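Local coordinates for putative cell filamentation protein (Bartonella quintana, PDB 4N67), which probably transfers AMP from ATP onto target proteins as the Fic domain of a host-translocated Bep effector, and is seen here with bound ADP, at residues 35-38 with 39-43. The protein carries 2 engineered substitutions. Residues are numbered along the deposited sequence; the frame is centred on the assembly and turned at random.
Sequences ERCA and HETAR
Glu40 OE2 is gripped from within the helix by two protein nitrogens, and the same carboxylate faces Arg36 one turn back, where Arg36 NH1 and Glu40 OE1 stand 3.8 Å apart in a long salt bridge. Of the two grips, His39 ND1 donates to Glu40 OE2 over 2.9 Å, meeting it on the anti side, with the oxygen lying in the plane of the imidazole. Arg43 NE reaches that oxygen on the syn side, coming from the opposite face of the carboxylate. Arg43 binds side-on with two nitrogens, its NH2 meeting Glu40 OE1 at 2.8 Å and 169°, so one carboxylate oxygen serves each nitrogen, which restrains the turn of the carboxylate. Arg36 contributes differently: Glu40 CG lies over one face of its guanidinium, 3.4 Å from Arg36 NH1, with the two flat groups 28° apart. A bend at chi2 folds the arginine along the helix, and a water at its guanidinium edge accepts from NH1 and donates weakly to Glu40 OE2. Two arginines and a histidine N-H donor meet this carboxylate, which would probably favour its charged form. Elsewhere on the helix, Thr41 OG1 has Cys37 O at 2.9 Å and Ala38 O at 3.2 Å, and its single proton could go to either. With OG1 set between backbone N and carbonyl carbon (chi1 58°), the hydroxyl turns back to the preceding turn, while CG2 packs against Cys37 SG. Such i to i+4 packing, with the Arg36-Glu40-Arg43 salt-bridge network, stays within helix 30-48. The Cys37 side chain is about 8 Å from the bound ADP, and that of Thr41 about 7 Å from the magnesium ion. Both pack on Phe70 of helix 59-70; Ala38 and Thr41 touch the loop at Arg161, and Arg36 rests on the loop residues His25 and Ile27.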
loop_
_atom_site.group_PDB
_atom_site.type_symbol
_atom_site.label_atom_id
_atom_site.label_comp_id
_atom_site.label_asym_id
_atom_site.label_seq_id
_atom_site.Cartn_x
_atom_site.Cartn_y
_atom_site.Cartn_z
ATOM N N GLU A 35 2.675 4.970 -17.485
ATOM C CA GLU A 35 2.619 3.676 -18.165
ATOM C C GLU A 35 3.874 2.834 -17.923
ATOM O O GLU A 35 3.797 1.627 -17.693
ATOM C CB GLU A 35 2.389 3.866 -19.657
ATOM C CG GLU A 35 1.023 4.419 -19.994
ATOM C CD GLU A 35 0.784 4.524 -21.489
ATOM O OE1 GLU A 35 1.277 3.663 -22.256
ATOM O OE2 GLU A 35 0.072 5.463 -21.918
ATOM N N ARG A 36 5.039 3.469 -17.987
ATOM C CA ARG A 36 6.286 2.749 -17.725
ATOM C C ARG A 36 6.296 2.206 -16.301
ATOM O O ARG A 36 6.624 1.055 -16.051
ATOM C CB ARG A 36 7.504 3.673 -17.957
ATOM C CG ARG A 36 8.862 3.042 -17.585
ATOM C CD ARG A 36 9.635 2.674 -18.830
ATOM N NE ARG A 36 10.913 2.076 -18.456
ATOM C CZ ARG A 36 11.117 0.782 -18.279
ATOM N NH1 ARG A 36 10.160 -0.114 -18.508
ATOM N NH2 ARG A 36 12.312 0.345 -17.952
ATOM N N CYS A 37 5.925 3.045 -15.352
ATOM C CA CYS A 37 5.871 2.657 -13.947
ATOM C C CYS A 37 4.841 1.568 -13.672
ATOM O O CYS A 37 5.096 0.636 -12.888
ATOM C CB CYS A 37 5.585 3.936 -13.148
ATOM S SG CYS A 37 5.282 3.696 -11.419
ATOM N N ALA A 38 3.680 1.673 -14.297
ATOM C CA ALA A 38 2.671 0.639 -14.136
ATOM C C ALA A 38 3.236 -0.718 -14.563
ATOM O O ALA A 38 3.043 -1.742 -13.897
ATOM C CB ALA A 38 1.418 1.007 -14.892
ATOM N N HIS A 39 3.922 -0.735 -15.713
ATOM C CA HIS A 39 4.494 -1.958 -16.251
ATOM C C HIS A 39 5.603 -2.517 -15.359
ATOM O O HIS A 39 5.658 -3.728 -15.047
ATOM C CB HIS A 39 5.023 -1.642 -17.673
ATOM C CG HIS A 39 5.567 -2.818 -18.418
ATOM N ND1 HIS A 39 6.808 -3.368 -18.172
ATOM C CD2 HIS A 39 5.056 -3.512 -19.459
ATOM C CE1 HIS A 39 7.031 -4.354 -19.024
ATOM N NE2 HIS A 39 5.984 -4.461 -19.816
ATOM N N GLU A 40 6.453 -1.633 -14.859
ATOM C CA GLU A 40 7.534 -2.055 -14.002
ATOM C C GLU A 40 7.055 -2.528 -12.663
ATOM O O GLU A 40 7.521 -3.560 -12.208
ATOM C CB GLU A 40 8.562 -0.957 -13.901
ATOM C CG GLU A 40 9.139 -0.872 -15.305
ATOM C CD GLU A 40 9.747 -2.227 -15.798
ATOM O OE1 GLU A 40 10.938 -2.282 -15.478
ATOM O OE2 GLU A 40 9.134 -3.256 -16.428
ATOM N N THR A 41 6.129 -1.813 -12.050
ATOM C CA THR A 41 5.628 -2.256 -10.729
ATOM C C THR A 41 4.865 -3.587 -10.845
ATOM O O THR A 41 4.911 -4.413 -9.926
ATOM C CB THR A 41 4.708 -1.218 -10.045
ATOM O OG1 THR A 41 3.584 -0.917 -10.902
ATOM C CG2 THR A 41 5.438 0.051 -9.812
ATOM N N ALA A 42 4.174 -3.825 -11.961
ATOM C CA ALA A 42 3.515 -5.108 -12.171
ATOM C C ALA A 42 4.539 -6.224 -12.230
ATOM O O ALA A 42 4.375 -7.307 -11.618
ATOM C CB ALA A 42 2.661 -5.081 -13.433
ATOM N N ARG A 43 5.624 -6.002 -12.973
ATOM C CA ARG A 43 6.678 -6.986 -13.089
ATOM C C ARG A 43 7.392 -7.233 -11.770
ATOM O O ARG A 43 7.684 -8.373 -11.397
ATOM C CB ARG A 43 7.642 -6.532 -14.208
ATOM C CG ARG A 43 8.729 -7.531 -14.551
ATOM C CD ARG A 43 9.523 -7.052 -15.765
ATOM N NE ARG A 43 10.254 -5.865 -15.397
ATOM C CZ ARG A 43 11.407 -5.859 -14.746
ATOM N NH1 ARG A 43 12.023 -6.981 -14.422
ATOM N NH2 ARG A 43 11.974 -4.689 -14.456
HETATM O O HOH W 1 10.621 -2.952 -18.687
#